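Local structure of oxalate biosynthetic component 1 (Burkholderia thailandensis, 5IKY) at residues Tyr1032-Ala1037 with Thr1054-Leu1059; Phe974-Asp979 with Asp991-Asn996. The protein is a bifunctional oxalate-producing enzyme of quorum sensing-dependent oxalogenesis, combining serine hydrolase activity with an additional lyase activity. All blocks are in the same frame, centred on the assembly; numbering follows the deposited sequence.

Contact 1: residues Tyr1032-Ala1037 with Thr1054-Leu1059; sequences YRYDHA and TGVFLL
The Tyr1032 hydroxyl plays two parts against one residue: it donates a hydrogen bond to the backbone oxygen of Phe1057 (OH to O, 2.7 Å) and also lies over the centre of the Phe1057 ring, with OH 3.1 Å above the ring plane. It meets the carbonyl from above the peptide plane. The two rings form an offset stack with centroids 4.8 Å apart and planes inclined by 29°. Phe1057 CG stands between its own N and C (chi1 65°), which folds the ring back over its own backbone, so that the Tyr1032 hydroxyl reaches both ring face and carbonyl. Leu1059 CG lies over the rim of one face of the Tyr1032 ring, and Leu1059 CD1 is 3.9 Å from Tyr1032 CB. His1036 meets the Phe1057 ring at CE1, rim to rim, completing an aromatic cluster, while its NE2 donates to Gly1055 O (2.8 Å). This bond is bent, 134° at the hydrogen, and again arrives above the carbonyl plane. Tyr1034 turns to another side of the 1054-1059 loop. Val1056 CG1 sits over the middle of its ring, 3.8 Å from the centroid in a CH-pi contact, and Leu1058 CD2 lies near CE1; the Tyr1034 hydroxyl is bonded to Tyr1074 O. Ala1037 closes a type I turn begun at Tyr1034 and sets its CB 3.6 Å from Val1056 CG2. Helix 1015-1025 packs on this cluster through Cys1023 and Val1019. The approach to strand 1038-1043 is thus fastened to the exit of strand 1049-1054, beside the edge of the hydrolase-domain sheet. Across this contact the carbonyls of Gly1055 and Phe1057 each take a side-chain donor, so Tyr1032 and His1036 satisfy two backbone oxygens while packing as part of an aromatic cluster.

Contact 2: residues Phe974-Asp979 with Asp991-Asn996; sequences FGSAAD and DVTAFN
Phe974 and Val992 form a parallel bridge, closed by a nearly straight bond from Gly975 N to Val992 O (2.7 Å, 174°), where the chain turns a corner at Phe974 and Gly975, the glycine having a positive phi (69°). On one face of the sheet the bridged side chains run alongside each other, Phe974 CD2 resting 3.9 Å from Val992 CB. Beyond the corner a side chain takes over from the backbone: Ser976 N donates to Thr993 OG1 (2.9 Å), and this hydroxyl in turn donates a hydrogen bond to Asp991 OD1 (3.0 Å). Ser976 OG donates to the same carboxylate oxygen, OD1 of Asp991, at 2.6 Å. The serine comes from well above the carboxylate plane, the threonine from the opposite face and on the syn side; two hydroxyls therefore grip one oxygen and probably help to fix the carboxylate's rotation. Ser973 OG is a second partner of the serine hydroxyl, and Asp991 OD2 has a long, weak ion pair with Arg1052. The contact joins adjacent interior strands, 969-976 and 988-992, of the alpha/beta-hydrolase sheet. Helix 1071-1076 covers Phe974 through Ile1071, Tyr1074 and Leu1075, while Ile938 of helix 937-955 packs on Ser976. Strand 929-935 flanks the pair, its His934 ND1 bonded to Phe974 O, and strand 1049-1054 flanks them beyond Asp991.

How the contacts relate
The centres of the two contacts are 12 Å apart, and the loops leaving strands 988-992 and 1049-1054 join them directly. Val1056 O lies 2.7 Å from Phe995 N, and Leu1058 N lies 2.9 Å from Asn996 OD1, both probable hydrogen bonds. Tyr1074 adds a bridge from helix 1071-1076: its carbonyl takes the Tyr1034 hydroxyl of contact 1, its own hydroxyl takes Ala994 N of contact 2. Both contacts belong to the C-terminal hydrolase region; the magnesium site at His227 and Glu477 lies earlier in the chain. In alpha/beta hydrolases, loops after C-terminal strand ends commonly carry catalytic residues, so the turn after strand 969-976 probably lies near the active site; contact 1 is nearer the sheet edge.

Contact 1: residues Tyr1032-Ala1037 with Thr1054-Leu1059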
# COMPACT_ATOMS: atom_id res chain seq x y z
N TYR A 1032 -15.53 -4.40 -13.01
CA TYR A 1032 -15.23 -3.31 -12.08
C TYR A 1032 -15.62 -1.92 -12.59
O TYR A 1032 -15.31 -1.55 -13.73
CB TYR A 1032 -13.74 -3.31 -11.73
CG TYR A 1032 -13.29 -2.05 -11.05
CD1 TYR A 1032 -13.59 -1.81 -9.71
CD2 TYR A 1032 -12.56 -1.08 -11.73
CE1 TYR A 1032 -13.18 -0.65 -9.08
CE2 TYR A 1032 -12.14 0.08 -11.11
CZ TYR A 1032 -12.46 0.29 -9.78
OH TYR A 1032 -12.05 1.45 -9.16
N ARG A 1033 -16.30 -1.17 -11.73
CA ARG A 1033 -16.57 0.25 -11.96
C ARG A 1033 -16.24 1.03 -10.70
O ARG A 1033 -16.47 0.55 -9.59
CB ARG A 1033 -18.03 0.47 -12.35
CG ARG A 1033 -18.45 -0.09 -13.70
CD ARG A 1033 -19.92 0.20 -13.95
NE ARG A 1033 -20.38 -0.29 -15.25
CZ ARG A 1033 -20.78 -1.53 -15.48
NH1 ARG A 1033 -20.78 -2.43 -14.51
NH2 ARG A 1033 -21.19 -1.88 -16.70
N TYR A 1034 -15.70 2.24 -10.85
CA TYR A 1034 -15.38 3.05 -9.68
C TYR A 1034 -16.57 3.92 -9.26
O TYR A 1034 -16.50 5.15 -9.29
CB TYR A 1034 -14.13 3.92 -9.95
CG TYR A 1034 -14.11 4.70 -11.25
CD1 TYR A 1034 -13.68 4.11 -12.43
CD2 TYR A 1034 -14.50 6.03 -11.29
CE1 TYR A 1034 -13.65 4.82 -13.62
CE2 TYR A 1034 -14.47 6.75 -12.47
CZ TYR A 1034 -14.05 6.14 -13.63
OH TYR A 1034 -14.03 6.85 -14.81
N ASP A 1035 -17.65 3.26 -8.86
CA ASP A 1035 -18.83 3.96 -8.35
C ASP A 1035 -18.53 4.63 -7.01
O ASP A 1035 -19.10 5.67 -6.68
CB ASP A 1035 -20.01 3.00 -8.18
CG ASP A 1035 -20.07 1.95 -9.27
OD1 ASP A 1035 -19.95 2.31 -10.45
OD2 ASP A 1035 -20.26 0.76 -8.94
N HIS A 1036 -17.62 4.02 -6.25
CA HIS A 1036 -17.26 4.49 -4.92
C HIS A 1036 -16.60 5.87 -4.94
O HIS A 1036 -16.46 6.50 -3.89
CB HIS A 1036 -16.31 3.49 -4.26
CG HIS A 1036 -15.04 3.27 -5.03
ND1 HIS A 1036 -14.95 2.38 -6.08
CD2 HIS A 1036 -13.82 3.84 -4.91
CE1 HIS A 1036 -13.73 2.41 -6.57
NE2 HIS A 1036 -13.02 3.28 -5.88
N ALA A 1037 -16.21 6.32 -6.13
CA ALA A 1037 -15.54 7.60 -6.30
C ALA A 1037 -16.36 8.76 -5.72
O ALA A 1037 -17.58 8.82 -5.90
CB ALA A 1037 -15.25 7.85 -7.77
N THR A 1054 -12.34 11.57 -6.25
CA THR A 1054 -11.35 10.92 -5.40
C THR A 1054 -11.67 9.44 -5.21
O THR A 1054 -12.83 9.03 -5.27
CB THR A 1054 -11.27 11.60 -4.01
OG1 THR A 1054 -12.52 11.46 -3.33
CG2 THR A 1054 -10.92 13.07 -4.16
N GLY A 1055 -10.63 8.64 -4.99
CA GLY A 1055 -10.79 7.22 -4.77
C GLY A 1055 -10.84 6.42 -6.05
O GLY A 1055 -11.02 5.20 -6.03
N VAL A 1056 -10.70 7.11 -7.18
CA VAL A 1056 -10.72 6.46 -8.48
C VAL A 1056 -9.46 5.62 -8.67
O VAL A 1056 -8.35 6.07 -8.38
CB VAL A 1056 -10.83 7.48 -9.63
CG1 VAL A 1056 -10.86 6.77 -10.98
CG2 VAL A 1056 -12.06 8.35 -9.45
N PHE A 1057 -9.63 4.39 -9.14
CA PHE A 1057 -8.51 3.56 -9.54
C PHE A 1057 -8.95 2.61 -10.65
O PHE A 1057 -10.14 2.38 -10.84
CB PHE A 1057 -7.92 2.79 -8.36
CG PHE A 1057 -8.86 1.77 -7.77
CD1 PHE A 1057 -9.75 2.12 -6.77
CD2 PHE A 1057 -8.83 0.45 -8.20
CE1 PHE A 1057 -10.61 1.18 -6.22
CE2 PHE A 1057 -9.69 -0.49 -7.66
CZ PHE A 1057 -10.58 -0.12 -6.67
N LEU A 1058 -7.99 2.08 -11.40
CA LEU A 1058 -8.29 1.23 -12.54
C LEU A 1058 -7.62 -0.13 -12.41
O LEU A 1058 -6.42 -0.22 -12.18
CB LEU A 1058 -7.86 1.90 -13.84
CG LEU A 1058 -8.35 3.33 -14.07
CD1 LEU A 1058 -7.83 3.87 -15.39
CD2 LEU A 1058 -9.87 3.39 -14.02
N LEU A 1059 -8.41 -1.19 -12.55
CA LEU A 1059 -7.88 -2.55 -12.50
C LEU A 1059 -7.34 -2.96 -13.86
O LEU A 1059 -7.86 -2.54 -14.90
CB LEU A 1059 -8.96 -3.53 -12.05
CG LEU A 1059 -9.40 -3.44 -10.58
CD1 LEU A 1059 -10.38 -4.55 -10.24
CD2 LEU A 1059 -8.19 -3.48 -9.66

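Contact 2: residues Phe974-Asp979 with Asp991-Asn996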
# COMPACT_ATOMS: atom_id res chain seq x y z
N PHE A 974 -10.09 12.97 -18.44
CA PHE A 974 -9.82 11.64 -17.91
C PHE A 974 -8.31 11.42 -17.81
O PHE A 974 -7.61 11.41 -18.82
CB PHE A 974 -10.45 10.56 -18.78
CG PHE A 974 -11.95 10.55 -18.74
CD1 PHE A 974 -12.69 11.26 -19.68
CD2 PHE A 974 -12.63 9.84 -17.77
CE1 PHE A 974 -14.07 11.26 -19.64
CE2 PHE A 974 -14.01 9.83 -17.73
CZ PHE A 974 -14.73 10.54 -18.67
N GLY A 975 -7.82 11.26 -16.58
CA GLY A 975 -6.40 11.12 -16.35
C GLY A 975 -5.67 12.42 -16.61
O GLY A 975 -4.91 12.53 -17.58
N SER A 976 -5.90 13.41 -15.76
CA SER A 976 -5.22 14.69 -15.88
C SER A 976 -3.75 14.56 -15.49
O SER A 976 -3.43 14.31 -14.33
CB SER A 976 -5.91 15.75 -15.02
OG SER A 976 -7.25 15.92 -15.41
N ALA A 977 -2.87 14.73 -16.47
CA ALA A 977 -1.43 14.55 -16.26
C ALA A 977 -0.73 15.87 -15.97
O ALA A 977 0.50 15.95 -15.97
CB ALA A 977 -0.81 13.87 -17.46
N ALA A 978 -1.52 16.91 -15.73
CA ALA A 978 -0.98 18.23 -15.40
C ALA A 978 -1.86 18.89 -14.35
O ALA A 978 -3.05 18.58 -14.24
CB ALA A 978 -0.89 19.10 -16.65
N ASP A 979 -1.27 19.80 -13.58
CA ASP A 979 -2.01 20.49 -12.53
C ASP A 979 -3.08 21.40 -13.12
O ASP A 979 -2.88 22.04 -14.15
CB ASP A 979 -1.06 21.32 -11.66
CG ASP A 979 -0.26 20.48 -10.70
OD1 ASP A 979 -0.71 19.36 -10.37
OD2 ASP A 979 0.81 20.94 -10.25
N ASP A 991 -12.80 16.54 -13.39
CA ASP A 991 -11.52 15.83 -13.40
C ASP A 991 -11.63 14.41 -12.85
O ASP A 991 -11.96 14.20 -11.69
CB ASP A 991 -10.49 16.64 -12.61
CG ASP A 991 -9.12 15.97 -12.58
OD1 ASP A 991 -8.81 15.19 -13.51
OD2 ASP A 991 -8.36 16.23 -11.63
N VAL A 992 -11.32 13.44 -13.71
CA VAL A 992 -11.34 12.04 -13.31
C VAL A 992 -9.95 11.42 -13.46
O VAL A 992 -9.54 11.03 -14.55
CB VAL A 992 -12.34 11.22 -14.15
CG1 VAL A 992 -12.44 9.80 -13.63
CG2 VAL A 992 -13.71 11.90 -14.16
N THR A 993 -9.22 11.33 -12.35
CA THR A 993 -7.87 10.77 -12.38
C THR A 993 -7.73 9.63 -11.36
O THR A 993 -8.17 9.75 -10.22
CB THR A 993 -6.80 11.85 -12.10
OG1 THR A 993 -6.92 12.90 -13.07
CG2 THR A 993 -5.40 11.26 -12.16
N ALA A 994 -7.12 8.54 -11.80
CA ALA A 994 -6.98 7.35 -10.97
C ALA A 994 -5.71 7.35 -10.13
O ALA A 994 -4.69 7.92 -10.53
CB ALA A 994 -7.03 6.10 -11.85
N PHE A 995 -5.78 6.72 -8.97
CA PHE A 995 -4.64 6.65 -8.05
C PHE A 995 -3.48 5.86 -8.63
O PHE A 995 -2.32 6.20 -8.42
CB PHE A 995 -5.08 6.04 -6.72
CG PHE A 995 -3.93 5.68 -5.81
CD1 PHE A 995 -3.19 6.66 -5.18
CD2 PHE A 995 -3.60 4.35 -5.59
CE1 PHE A 995 -2.14 6.33 -4.34
CE2 PHE A 995 -2.56 4.01 -4.75
CZ PHE A 995 -1.82 5.00 -4.13
N ASN A 996 -3.80 4.79 -9.36
CA ASN A 996 -2.76 3.96 -9.96
C ASN A 996 -2.30 4.48 -11.31
O ASN A 996 -1.48 3.86 -11.98
CB ASN A 996 -3.25 2.52 -10.10
CG ASN A 996 -4.59 2.43 -10.81
OD1 ASN A 996 -5.47 3.26 -10.58
ND2 ASN A 996 -4.74 1.43 -11.67